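Side-chain contacts in p800 reaction center core protein (Heliobacterium modesticaldum, PDB 5V8K), which forms the core of a homodimeric photosynthetic reaction center, holding bacteriochlorophyll g pigments, 8(1)-hydroxychlorophyll aF, carotenoid and an iron-sulfur cluster: residues K115-V118 with A119-F123; K198-E201 with A202-V206; A283-M286 with L287-N291. One frame throughout, in Å; residues are numbered along the deposited sequence.

How the interactions relate
All three are local contacts within one helix or at its start, between residues up to about one turn apart, and most of their residues are buried. Interaction 1 lies on helix 113-137 and joins apolar packing to a histidine that binds a pigment magnesium. Interaction 2 is the capped start of helix 200-224, and interaction 3 the last turns of helix 258-291, where Arg288 and Leu290 are partly exposed. Interactions 2 and 3 touch through packing of Asp199 on Phe285 and through charge: Glu201 OE1 is 2.7 Å from Arg288 NH2 in a salt bridge and 2.8 Å from His284 ND1 in a probable hydrogen bond. Interaction 1 stands apart, its nearest atoms about 7 Å from interaction 2.

Interaction 1: residues K115-V118 with A119-F123; sequences KALV and AQFHF. With GBF (Bacteriochlorophyll g), chain N.
Leu117 and Phe121 form a CH-pi contact one turn apart on helix 113-137, in the part where a predicted membrane-spanning segment begins. Leu117 CG lies over the Phe121 ring face, 4.2 Å from its centroid and 26° off the normal. Its methyl CD1 reaches the same ring at CE1, 3.8 Å away. Phe121 CG is anti to its carbonyl carbon (chi1 -72°), which swings the ring back along the helix, where Leu117 O sits 3.4 Å above the plane, toward the rim. That carbonyl also accepts the Phe121 backbone N at 3.0 Å, in the usual alpha-helical pattern. An alanine at Phe121 would strip the cover from Leu117 CG and CD1 and would probably open a gap beside Phe188. The adjoining face carries pigment chemistry: His122 ND1 binds the magnesium of a bacteriochlorophyll g at 2.5 Å, the metal lying at the edge of the imidazole in its plane. On the far side of that ring NE2 is hydrogen-bonded to Phe177 O, which fixes the rotation of the imidazole. Gln120 NE2 is hydrogen-bonded to other bacteriochlorophylls. Around the contact, helix 162-186 runs alongside, with Phe177 stacked on His122, Ile181 touching it and Tyr184 against Val118, while Phe188, in the loop beyond that helix, touches both Leu117 and Phe121.

Interaction 2: residues K198-E201 with A202-V206; sequences KDWE and AVLSV. With GBF (Bacteriochlorophyll g), chain F.
Asp199 and Trp200 meet Ala202, Val203 and Leu204 across the first turn of helix 200-224, an N-capped helix start at the approach to a predicted membrane span. Asp199 is the N-cap: its OD1 accepts Glu201 N at 3.0 Å through the lone pair pointing away from OD2. Its backbone O receives two weak bonds, from Ala202 N and from Val203 N. Regular geometry follows, with Leu204 N to Trp200 O at 2.9 Å and Ser205 N to Glu201 O.

Charge and polar pairing lead outward to helix 258-291. Asp199 OD1 makes a salt bridge to Arg288 NH2, which Glu201 also engages; Glu201 OE2 is hydrogen-bonded to His281, and Ser205 OG to Gly278 O. The neighbouring arginine would probably favour the ionised form of both carboxylates.

Apolar packing includes a bacteriochlorophyll g as well as Phe196, which Ala202 and Val203 touch. Trp200 and Leu204 run alongside one another, Leu204 CD2 at the indole edge 4.2 Å from CZ3. Trp200 CG sits between its backbone N and carbonyl carbon (chi1 59°), an orientation that presents the ring to the pigment, while NE1 is hydrogen-bonded to Gln5 OE1. Leu204 CD1 approaches the pigment's ester oxygen O2D at 3.7 Å, and Val203 CG1 touches its methyl CMD. The indole is sandwiched: Glu201 CB rests on one face near the rim, and pigment atom CBC lies 3.5 Å above the centre of the other.

Interaction 3: residues A283-M286 with L287-N291; sequences AHFM and LRVLN. With GBF (Bacteriochlorophyll g), chain B.
Arg288 touches His284 and Phe285, one turn back, along almost its whole length. CB starts beside the backbone, 3.6 Å from Phe285 O. CG, anti to the carbonyl carbon (chi1 -71°), is carried over the face of the His284 imidazole, 4.3 Å from its centroid and 24° off the normal, a CH-pi contact. CD continues to the ring margin, where His284 CE1 is 3.6 Å off. The chain then bends at chi3, and NE passes 3.4 Å from that same CE1. All this belongs to the last turns of helix 258-291, a predicted transmembrane helix in the range matched to the photosystem I PsaA/PsaB family, where Arg288 N to His284 O is one of the i to i+4 backbone bonds. At the tip, NH2, the nitrogen that meets the acids at the start of helix 200-224, comes to the edge of the Phe285 ring, 4.1 Å from CD1, with the ring and guanidinium planes 67° apart. Behind the imidazole, on the face opposite Arg288 CG, a bacteriochlorophyll g ester methyl, CED, lies 3.6 Å from His284 CE1. Phe285 turns one face to Val289 CG2, which lies 4.3 Å from the ring centroid in a second CH-pi contact, and itself packs on Ala202.

Interaction 1: residues K115-V118 with A119-F123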
loop_
_atom_site.group_PDB
_atom_site.type_symbol
_atom_site.label_atom_id
_atom_site.label_comp_id
_atom_site.label_asym_id
_atom_site.label_seq_id
_atom_site.Cartn_x
_atom_site.Cartn_y
_atom_site.Cartn_z
ATOM N N LYS A 115 45.443 12.441 13.245
ATOM C CA LYS A 115 46.567 11.824 12.535
ATOM C C LYS A 115 46.083 10.965 11.377
ATOM O O LYS A 115 46.624 11.031 10.267
ATOM C CB LYS A 115 47.401 10.955 13.480
ATOM C CG LYS A 115 48.320 11.688 14.439
ATOM C CD LYS A 115 49.066 12.825 13.752
ATOM C CE LYS A 115 50.199 13.361 14.609
ATOM N NZ LYS A 115 50.508 14.750 14.192
ATOM N N ALA A 116 45.111 10.093 11.643
ATOM C CA ALA A 116 44.531 9.288 10.578
ATOM C C ALA A 116 44.056 10.162 9.425
ATOM O O ALA A 116 44.146 9.769 8.261
ATOM C CB ALA A 116 43.368 8.460 11.119
ATOM N N LEU A 117 43.551 11.358 9.721
ATOM C CA LEU A 117 43.043 12.177 8.626
ATOM C C LEU A 117 44.190 12.745 7.802
ATOM O O LEU A 117 44.085 12.834 6.570
ATOM C CB LEU A 117 42.134 13.282 9.154
ATOM C CG LEU A 117 41.511 14.162 8.067
ATOM C CD1 LEU A 117 40.782 13.340 7.006
ATOM C CD2 LEU A 117 40.562 15.132 8.680
ATOM N N VAL A 118 45.296 13.116 8.464
ATOM C CA VAL A 118 46.520 13.498 7.750
ATOM C C VAL A 118 46.928 12.388 6.794
ATOM O O VAL A 118 47.204 12.628 5.612
ATOM C CB VAL A 118 47.658 13.821 8.740
ATOM C CG1 VAL A 118 48.938 14.146 7.996
ATOM C CG2 VAL A 118 47.319 15.006 9.590
ATOM N N ALA A 119 46.964 11.150 7.300
ATOM C CA ALA A 119 47.375 10.013 6.482
ATOM C C ALA A 119 46.426 9.810 5.315
ATOM O O ALA A 119 46.853 9.461 4.210
ATOM C CB ALA A 119 47.442 8.744 7.337
ATOM N N GLN A 120 45.132 10.008 5.543
ATOM C CA GLN A 120 44.166 9.865 4.452
ATOM C C GLN A 120 44.372 10.922 3.372
ATOM O O GLN A 120 44.251 10.622 2.185
ATOM C CB GLN A 120 42.742 9.912 5.015
ATOM C CG GLN A 120 42.391 8.663 5.793
ATOM C CD GLN A 120 42.234 7.449 4.883
ATOM O OE1 GLN A 120 43.226 6.826 4.453
ATOM N NE2 GLN A 120 40.974 7.095 4.596
ATOM N N PHE A 121 44.679 12.162 3.759
ATOM C CA PHE A 121 45.013 13.188 2.774
ATOM C C PHE A 121 46.130 12.741 1.831
ATOM O O PHE A 121 46.069 13.007 0.622
ATOM C CB PHE A 121 45.444 14.489 3.478
ATOM C CG PHE A 121 44.321 15.246 4.150
ATOM C CD1 PHE A 121 43.010 15.080 3.746
ATOM C CD2 PHE A 121 44.593 16.151 5.171
ATOM C CE1 PHE A 121 41.962 15.795 4.365
ATOM C CE2 PHE A 121 43.563 16.858 5.797
ATOM C CZ PHE A 121 42.244 16.676 5.392
ATOM N N HIS A 122 47.180 12.105 2.362
ATOM C CA HIS A 122 48.319 11.751 1.517
ATOM C C HIS A 122 48.134 10.417 0.806
ATOM O O HIS A 122 48.701 10.224 -0.273
ATOM C CB HIS A 122 49.630 11.745 2.332
ATOM C CG HIS A 122 50.291 13.088 2.419
ATOM N ND1 HIS A 122 51.624 13.245 2.725
ATOM C CD2 HIS A 122 49.805 14.336 2.235
ATOM C CE1 HIS A 122 51.931 14.528 2.741
ATOM N NE2 HIS A 122 50.844 15.214 2.441
ATOM N N PHE A 123 47.332 9.506 1.353
ATOM C CA PHE A 123 46.904 8.356 0.570
ATOM C C PHE A 123 46.046 8.793 -0.622
ATOM O O PHE A 123 46.251 8.334 -1.753
ATOM C CB PHE A 123 46.129 7.372 1.446
ATOM C CG PHE A 123 45.701 6.128 0.708
ATOM C CD1 PHE A 123 46.645 5.226 0.232
ATOM C CD2 PHE A 123 44.368 5.860 0.491
ATOM C CE1 PHE A 123 46.260 4.080 -0.454
ATOM C CE2 PHE A 123 43.977 4.703 -0.204
ATOM C CZ PHE A 123 44.926 3.825 -0.665
HETATM MG MG GBF N . 53.276 11.552 3.615
HETATM C CHA GBF N . 52.539 9.235 1.067
HETATM C CHB GBF N . 55.605 12.843 1.699
HETATM C CHC GBF N . 54.218 13.294 6.446
HETATM C CHD GBF N . 51.060 9.629 5.662
HETATM N NA GBF N . 54.011 11.064 1.849
HETATM C C1A GBF N . 53.636 10.215 0.881
HETATM C C2A GBF N . 54.250 10.307 -0.476
HETATM C C3A GBF N . 55.314 11.356 -0.169
HETATM C C4A GBF N . 54.938 11.788 1.211
HETATM C CMA GBF N . 56.686 10.702 -0.116
HETATM C CAA GBF N . 53.441 10.700 -1.710
HETATM C CBA GBF N . 52.406 11.777 -1.449
HETATM C CGA GBF N . 51.857 12.168 -2.802
HETATM O O1A GBF N . 51.516 11.301 -3.588
HETATM O O2A GBF N . 52.232 13.449 -3.366
HETATM N NB GBF N . 54.793 12.852 4.039
HETATM C C1B GBF N . 55.558 13.386 3.084
HETATM C C2B GBF N . 56.250 14.448 3.613
HETATM C C3B GBF N . 55.866 14.575 4.941
HETATM C C4B GBF N . 54.929 13.549 5.165
HETATM C CMB GBF N . 57.230 15.312 2.872
HETATM C CAB GBF N . 56.446 15.648 5.810
HETATM C CBB GBF N . 56.270 15.914 7.095
HETATM N NC GBF N . 52.757 11.441 5.586
HETATM C C1C GBF N . 53.164 12.255 6.558
HETATM C C2C GBF N . 52.664 12.262 7.943
HETATM C C3C GBF N . 51.745 11.182 7.556
HETATM C C4C GBF N . 51.848 10.725 6.254
HETATM C CMC GBF N . 53.794 11.793 8.856
HETATM C CAC GBF N . 50.779 10.552 8.496
HETATM C CBC GBF N . 50.612 11.007 9.931
HETATM N ND GBF N . 52.187 9.862 3.560
HETATM C C1D GBF N . 51.266 9.246 4.261
HETATM C C2D GBF N . 50.321 8.109 3.616
HETATM C C3D GBF N . 50.970 8.263 2.406
HETATM C C4D GBF N . 52.006 9.216 2.342
HETATM C CMD GBF N . 49.196 7.246 4.041
HETATM C CAD GBF N . 50.891 7.596 1.085
HETATM O OBD GBF N . 50.105 6.752 0.534
HETATM C CBD GBF N . 51.882 8.238 0.184
HETATM C CGD GBF N . 52.883 7.249 -0.362
HETATM O O1D GBF N . 53.313 7.307 -1.508
HETATM O O2D GBF N . 53.394 6.202 0.501
HETATM C CED GBF N . 53.936 5.012 -0.086
HETATM C C1 GBF N . 52.044 13.755 -4.748
HETATM C C2 GBF N . 52.399 15.213 -4.956
HETATM C C3 GBF N . 52.647 15.721 -6.171
HETATM C C4 GBF N . 52.573 14.838 -7.381
HETATM C C5 GBF N . 52.995 17.183 -6.354
HETATM C C6 GBF N . 54.112 17.666 -5.433
HETATM C C7 GBF N . 54.226 19.170 -5.574
HETATM C C8 GBF N . 55.167 19.864 -4.915
HETATM C C9 GBF N . 56.160 19.164 -4.005
HETATM C C10 GBF N . 55.246 21.355 -5.085
#

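Interaction 2: residues K198-E201 with A202-V206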
loop_
_atom_site.group_PDB
_atom_site.type_symbol
_atom_site.label_atom_id
_atom_site.label_comp_id
_atom_site.label_asym_id
_atom_site.label_seq_id
_atom_site.Cartn_x
_atom_site.Cartn_y
_atom_site.Cartn_z
ATOM N N LYS A 198 37.321 13.680 20.491
ATOM C CA LYS A 198 36.712 13.053 21.662
ATOM C C LYS A 198 35.877 11.835 21.292
ATOM O O LYS A 198 35.877 10.841 22.029
ATOM C CB LYS A 198 35.820 14.049 22.418
ATOM C CG LYS A 198 36.537 15.095 23.272
ATOM C CD LYS A 198 35.543 16.169 23.777
ATOM C CE LYS A 198 36.205 17.182 24.723
ATOM N NZ LYS A 198 35.634 18.560 24.604
ATOM N N ASP A 199 35.136 11.891 20.184
ATOM C CA ASP A 199 34.044 10.948 19.967
ATOM C C ASP A 199 34.033 10.453 18.527
ATOM O O ASP A 199 33.833 11.238 17.591
ATOM C CB ASP A 199 32.696 11.591 20.335
ATOM C CG ASP A 199 31.657 10.563 20.780
ATOM O OD1 ASP A 199 31.269 9.709 19.945
ATOM O OD2 ASP A 199 31.232 10.609 21.963
ATOM N N TRP A 200 34.220 9.137 18.370
ATOM C CA TRP A 200 34.162 8.490 17.062
ATOM C C TRP A 200 32.798 8.677 16.395
ATOM O O TRP A 200 32.708 8.725 15.166
ATOM C CB TRP A 200 34.486 6.994 17.205
ATOM C CG TRP A 200 33.553 6.277 18.115
ATOM C CD1 TRP A 200 33.742 6.014 19.439
ATOM C CD2 TRP A 200 32.269 5.738 17.784
ATOM N NE1 TRP A 200 32.657 5.351 19.953
ATOM C CE2 TRP A 200 31.732 5.180 18.963
ATOM C CE3 TRP A 200 31.515 5.685 16.611
ATOM C CZ2 TRP A 200 30.488 4.566 18.998
ATOM C CZ3 TRP A 200 30.256 5.079 16.647
ATOM C CH2 TRP A 200 29.754 4.537 17.832
ATOM N N GLU A 201 31.722 8.762 17.168
ATOM C CA GLU A 201 30.432 8.901 16.511
ATOM C C GLU A 201 30.269 10.289 15.897
ATOM O O GLU A 201 29.578 10.436 14.889
ATOM C CB GLU A 201 29.286 8.577 17.475
ATOM C CG GLU A 201 27.963 8.317 16.749
ATOM C CD GLU A 201 26.856 7.719 17.601
ATOM O OE1 GLU A 201 26.881 7.884 18.847
ATOM O OE2 GLU A 201 25.930 7.096 17.009
ATOM N N ALA A 202 30.928 11.312 16.438
ATOM C CA ALA A 202 30.820 12.625 15.810
ATOM C C ALA A 202 31.522 12.629 14.462
ATOM O O ALA A 202 30.963 13.110 13.468
ATOM C CB ALA A 202 31.379 13.722 16.714
ATOM N N VAL A 203 32.749 12.101 14.414
ATOM C CA VAL A 203 33.478 11.962 13.146
ATOM C C VAL A 203 32.665 11.138 12.158
ATOM O O VAL A 203 32.481 11.525 11.003
ATOM C CB VAL A 203 34.861 11.341 13.386
ATOM C CG1 VAL A 203 35.587 11.088 12.053
ATOM C CG2 VAL A 203 35.708 12.310 14.246
ATOM N N LEU A 204 32.153 10.000 12.609
ATOM C CA LEU A 204 31.409 9.123 11.726
ATOM C C LEU A 204 30.210 9.842 11.138
ATOM O O LEU A 204 29.952 9.745 9.927
ATOM C CB LEU A 204 30.977 7.883 12.494
ATOM C CG LEU A 204 29.972 7.012 11.734
ATOM C CD1 LEU A 204 30.598 6.476 10.466
ATOM C CD2 LEU A 204 29.501 5.881 12.597
ATOM N N SER A 205 29.476 10.588 11.980
ATOM C CA SER A 205 28.303 11.314 11.520
ATOM C C SER A 205 28.664 12.280 10.407
ATOM O O SER A 205 27.995 12.336 9.370
ATOM C CB SER A 205 27.667 12.062 12.694
ATOM O OG SER A 205 26.650 12.951 12.228
ATOM N N VAL A 206 29.713 13.067 10.619
ATOM C CA VAL A 206 30.105 14.065 9.641
ATOM C C VAL A 206 30.527 13.405 8.334
ATOM O O VAL A 206 30.179 13.882 7.240
ATOM C CB VAL A 206 31.207 14.950 10.239
ATOM C CG1 VAL A 206 31.842 15.819 9.206
ATOM C CG2 VAL A 206 30.604 15.806 11.286
HETATM MG MG GBF F . 33.996 2.108 10.568
HETATM C CHA GBF F . 34.198 4.985 8.525
HETATM C CHB GBF F . 33.655 0.297 7.836
HETATM C CHC GBF F . 32.641 -0.242 12.686
HETATM C CHD GBF F . 34.283 4.299 13.340
HETATM N NA GBF F . 33.987 2.517 8.607
HETATM C C1A GBF F . 33.999 3.646 7.869
HETATM C C2A GBF F . 34.363 3.510 6.392
HETATM C C3A GBF F . 34.142 2.007 6.205
HETATM C C4A GBF F . 33.908 1.592 7.638
HETATM C CMA GBF F . 32.942 1.697 5.302
HETATM C CAA GBF F . 35.742 3.922 5.868
HETATM C CBA GBF F . 36.888 3.254 6.628
HETATM C CGA GBF F . 38.094 4.168 6.676
HETATM O O1A GBF F . 38.979 4.100 5.826
HETATM O O2A GBF F . 38.355 4.885 7.900
HETATM N NB GBF F . 33.218 0.268 10.284
HETATM C C1B GBF F . 33.232 -0.355 9.091
HETATM C C2B GBF F . 32.679 -1.597 9.236
HETATM C C3B GBF F . 32.383 -1.730 10.572
HETATM C C4B GBF F . 32.777 -0.552 11.234
HETATM C CMB GBF F . 32.465 -2.630 8.150
HETATM C CAB GBF F . 31.773 -2.985 11.014
HETATM C CBB GBF F . 31.134 -3.220 12.126
HETATM N NC GBF F . 33.507 2.078 12.556
HETATM C C1C GBF F . 33.092 1.033 13.264
HETATM C C2C GBF F . 32.973 0.981 14.741
HETATM C C3C GBF F . 33.543 2.333 14.778
HETATM C C4C GBF F . 33.802 2.929 13.546
HETATM C CMC GBF F . 31.491 0.974 15.140
HETATM C CAC GBF F . 33.821 3.061 16.047
HETATM C CBC GBF F . 33.570 2.464 17.415
HETATM N ND GBF F . 34.166 4.084 10.961
HETATM C C1D GBF F . 34.328 4.899 11.999
HETATM C C2D GBF F . 34.539 6.498 11.799
HETATM C C3D GBF F . 34.461 6.312 10.418
HETATM C C4D GBF F . 34.251 4.991 9.918
HETATM C CMD GBF F . 34.736 7.694 12.697
HETATM C CAD GBF F . 34.434 7.200 9.234
HETATM O OBD GBF F . 34.684 8.436 9.046
HETATM C CBD GBF F . 34.524 6.339 8.023
HETATM C CGD GBF F . 33.541 6.783 6.979
HETATM O O1D GBF F . 33.846 7.384 5.978
HETATM O O2D GBF F . 32.154 6.511 7.157
HETATM C CED GBF F . 31.218 7.157 6.306
HETATM C C1 GBF F . 39.472 5.776 8.017
HETATM C C2 GBF F . 39.798 5.868 9.474
HETATM C C3 GBF F . 38.973 6.431 10.355
HETATM C C4 GBF F . 37.673 7.066 9.916
HETATM C C5 GBF F . 39.369 6.460 11.818
#

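Interaction 3: residues A283-M286 with L287-N291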
loop_
_atom_site.group_PDB
_atom_site.type_symbol
_atom_site.label_atom_id
_atom_site.label_comp_id
_atom_site.label_asym_id
_atom_site.label_seq_id
_atom_site.Cartn_x
_atom_site.Cartn_y
_atom_site.Cartn_z
ATOM N N ALA A 283 22.777 12.994 15.871
ATOM C CA ALA A 283 21.751 13.147 16.894
ATOM C C ALA A 283 21.985 12.186 18.050
ATOM O O ALA A 283 21.792 12.543 19.217
ATOM C CB ALA A 283 20.361 12.909 16.271
ATOM N N HIS A 284 22.363 10.951 17.748
ATOM C CA HIS A 284 22.636 9.993 18.810
ATOM C C HIS A 284 23.842 10.423 19.633
ATOM O O HIS A 284 23.857 10.269 20.860
ATOM C CB HIS A 284 22.859 8.594 18.228
ATOM C CG HIS A 284 23.100 7.571 19.276
ATOM N ND1 HIS A 284 24.340 7.012 19.488
ATOM C CD2 HIS A 284 22.283 7.058 20.223
ATOM C CE1 HIS A 284 24.271 6.179 20.512
ATOM N NE2 HIS A 284 23.038 6.196 20.983
ATOM N N PHE A 285 24.867 10.960 18.978
ATOM C CA PHE A 285 25.996 11.522 19.714
ATOM C C PHE A 285 25.539 12.660 20.626
ATOM O O PHE A 285 25.898 12.706 21.814
ATOM C CB PHE A 285 27.078 11.980 18.724
ATOM C CG PHE A 285 28.020 13.038 19.279
ATOM C CD1 PHE A 285 29.067 12.704 20.131
ATOM C CD2 PHE A 285 27.863 14.365 18.910
ATOM C CE1 PHE A 285 29.925 13.715 20.632
ATOM C CE2 PHE A 285 28.707 15.355 19.388
ATOM C CZ PHE A 285 29.731 15.038 20.253
ATOM N N MET A 286 24.715 13.573 20.100
ATOM C CA MET A 286 24.231 14.670 20.935
ATOM C C MET A 286 23.439 14.149 22.117
ATOM O O MET A 286 23.561 14.660 23.234
ATOM C CB MET A 286 23.365 15.625 20.120
ATOM C CG MET A 286 24.131 16.356 19.069
ATOM S SD MET A 286 22.984 16.855 17.794
ATOM C CE MET A 286 23.655 18.413 17.406
ATOM N N LEU A 287 22.614 13.136 21.886
ATOM C CA LEU A 287 21.791 12.604 22.955
ATOM C C LEU A 287 22.650 11.987 24.045
ATOM O O LEU A 287 22.339 12.125 25.237
ATOM C CB LEU A 287 20.811 11.590 22.374
ATOM C CG LEU A 287 19.744 11.071 23.311
ATOM C CD1 LEU A 287 18.826 12.241 23.773
ATOM C CD2 LEU A 287 18.907 9.980 22.627
ATOM N N ARG A 288 23.760 11.333 23.668
ATOM C CA ARG A 288 24.679 10.814 24.681
ATOM C C ARG A 288 25.341 11.949 25.444
ATOM O O ARG A 288 25.560 11.839 26.658
ATOM C CB ARG A 288 25.725 9.899 24.048
ATOM C CG ARG A 288 25.116 8.580 23.580
ATOM C CD ARG A 288 26.165 7.551 23.189
ATOM N NE ARG A 288 26.889 7.900 21.954
ATOM C CZ ARG A 288 28.139 8.364 21.902
ATOM N NH1 ARG A 288 28.843 8.540 23.004
ATOM N NH2 ARG A 288 28.695 8.647 20.737
ATOM N N VAL A 289 25.646 13.058 24.762
ATOM C CA VAL A 289 26.136 14.236 25.468
ATOM C C VAL A 289 25.123 14.677 26.522
ATOM O O VAL A 289 25.476 14.973 27.672
ATOM C CB VAL A 289 26.430 15.377 24.483
ATOM C CG1 VAL A 289 26.626 16.682 25.254
ATOM C CG2 VAL A 289 27.641 15.099 23.715
ATOM N N LEU A 290 23.843 14.752 26.131
ATOM C CA LEU A 290 22.804 15.238 27.032
ATOM C C LEU A 290 22.503 14.258 28.154
ATOM O O LEU A 290 21.929 14.660 29.174
ATOM C CB LEU A 290 21.502 15.520 26.274
ATOM C CG LEU A 290 21.484 16.551 25.150
ATOM C CD1 LEU A 290 20.161 16.437 24.410
ATOM C CD2 LEU A 290 21.640 17.932 25.677
ATOM N N ASN A 291 22.853 12.989 27.992
ATOM C CA ASN A 291 22.591 11.982 29.007
ATOM C C ASN A 291 23.797 11.709 29.886
ATOM O O ASN A 291 23.666 10.993 30.880
ATOM C CB ASN A 291 22.134 10.674 28.356
ATOM C CG ASN A 291 20.694 10.730 27.900
ATOM O OD1 ASN A 291 20.030 11.746 28.082
ATOM N ND2 ASN A 291 20.205 9.640 27.290
HETATM MG MG GBF B . 25.175 3.039 11.584
HETATM C CHA GBF B . 23.849 1.567 14.512
HETATM C CHB GBF B . 28.173 1.980 12.518
HETATM C CHC GBF B . 26.153 3.787 8.343
HETATM C CHD GBF B . 21.774 3.559 10.615
HETATM N NA GBF B . 25.874 2.111 13.204
HETATM C C1A GBF B . 25.320 1.488 14.248
HETATM C C2A GBF B . 26.222 0.963 15.333
HETATM C C3A GBF B . 27.579 1.418 14.794
HETATM C C4A GBF B . 27.175 1.847 13.413
HETATM C CMA GBF B . 28.172 2.590 15.569
HETATM C CAA GBF B . 26.196 -0.538 15.606
HETATM C CBA GBF B . 26.398 -1.353 14.338
HETATM C CGA GBF B . 26.742 -2.791 14.662
HETATM O O1A GBF B . 27.160 -3.097 15.767
HETATM O O2A GBF B . 27.155 -3.588 13.531
HETATM N NB GBF B . 26.938 2.850 10.572
HETATM C C1B GBF B . 28.115 2.492 11.132
HETATM C C2B GBF B . 29.153 2.690 10.220
HETATM C C3B GBF B . 28.565 3.182 9.044
HETATM C C4B GBF B . 27.180 3.283 9.322
HETATM C CMB GBF B . 30.606 2.357 10.495
HETATM C CAB GBF B . 29.226 3.566 7.761
HETATM C CBB GBF B . 30.522 3.740 7.492
HETATM N NC GBF B . 24.173 3.644 9.897
HETATM C C1C GBF B . 24.696 3.818 8.679
HETATM C C2C GBF B . 23.898 4.044 7.444
HETATM C C3C GBF B . 22.678 3.912 8.247
HETATM C C4C GBF B . 22.852 3.733 9.615
HETATM C CMC GBF B . 24.187 5.462 6.981
HETATM C CAC GBF B . 21.313 3.993 7.680
HETATM C CBC GBF B . 21.011 4.218 6.224
HETATM N ND GBF B . 23.302 2.661 12.231
HETATM C C1D GBF B . 22.053 2.956 11.925
HETATM C C2D GBF B . 20.800 2.672 12.885
HETATM C C3D GBF B . 21.689 2.165 13.819
HETATM C C4D GBF B . 23.080 2.136 13.482
HETATM C CMD GBF B . 19.325 2.939 12.803
HETATM C CAD GBF B . 21.561 1.388 15.070
HETATM O OBD GBF B . 20.663 1.318 15.954
HETATM C CBD GBF B . 22.936 1.035 15.550
HETATM C CGD GBF B . 23.226 1.768 16.796
HETATM O O1D GBF B . 23.192 1.272 17.904
HETATM O O2D GBF B . 23.609 3.132 16.656
HETATM C CED GBF B . 23.450 3.944 17.797
HETATM C C1 GBF B . 26.953 -4.998 13.509
HETATM C C2 GBF B . 27.428 -5.529 12.181
HETATM C C3 GBF B . 28.650 -6.069 12.017
HETATM C C4 GBF B . 29.606 -6.181 13.190
HETATM C C5 GBF B . 29.010 -6.560 10.625
HETATM C C6 GBF B . 29.969 -7.740 10.677
HETATM C C7 GBF B . 30.002 -8.438 9.335
HETATM C C8 GBF B . 29.899 -9.778 9.193
HETATM C C9 GBF B . 29.761 -10.685 10.385
HETATM C C10 GBF B . 29.959 -10.435 7.830
HETATM C C11 GBF B . 29.028 -9.774 6.822
HETATM C C12 GBF B . 29.633 -9.860 5.437
HETATM C C13 GBF B . 28.919 -9.442 4.386
HETATM C C14 GBF B . 27.541 -8.906 4.629
HETATM C C15 GBF B . 29.477 -9.506 2.982
#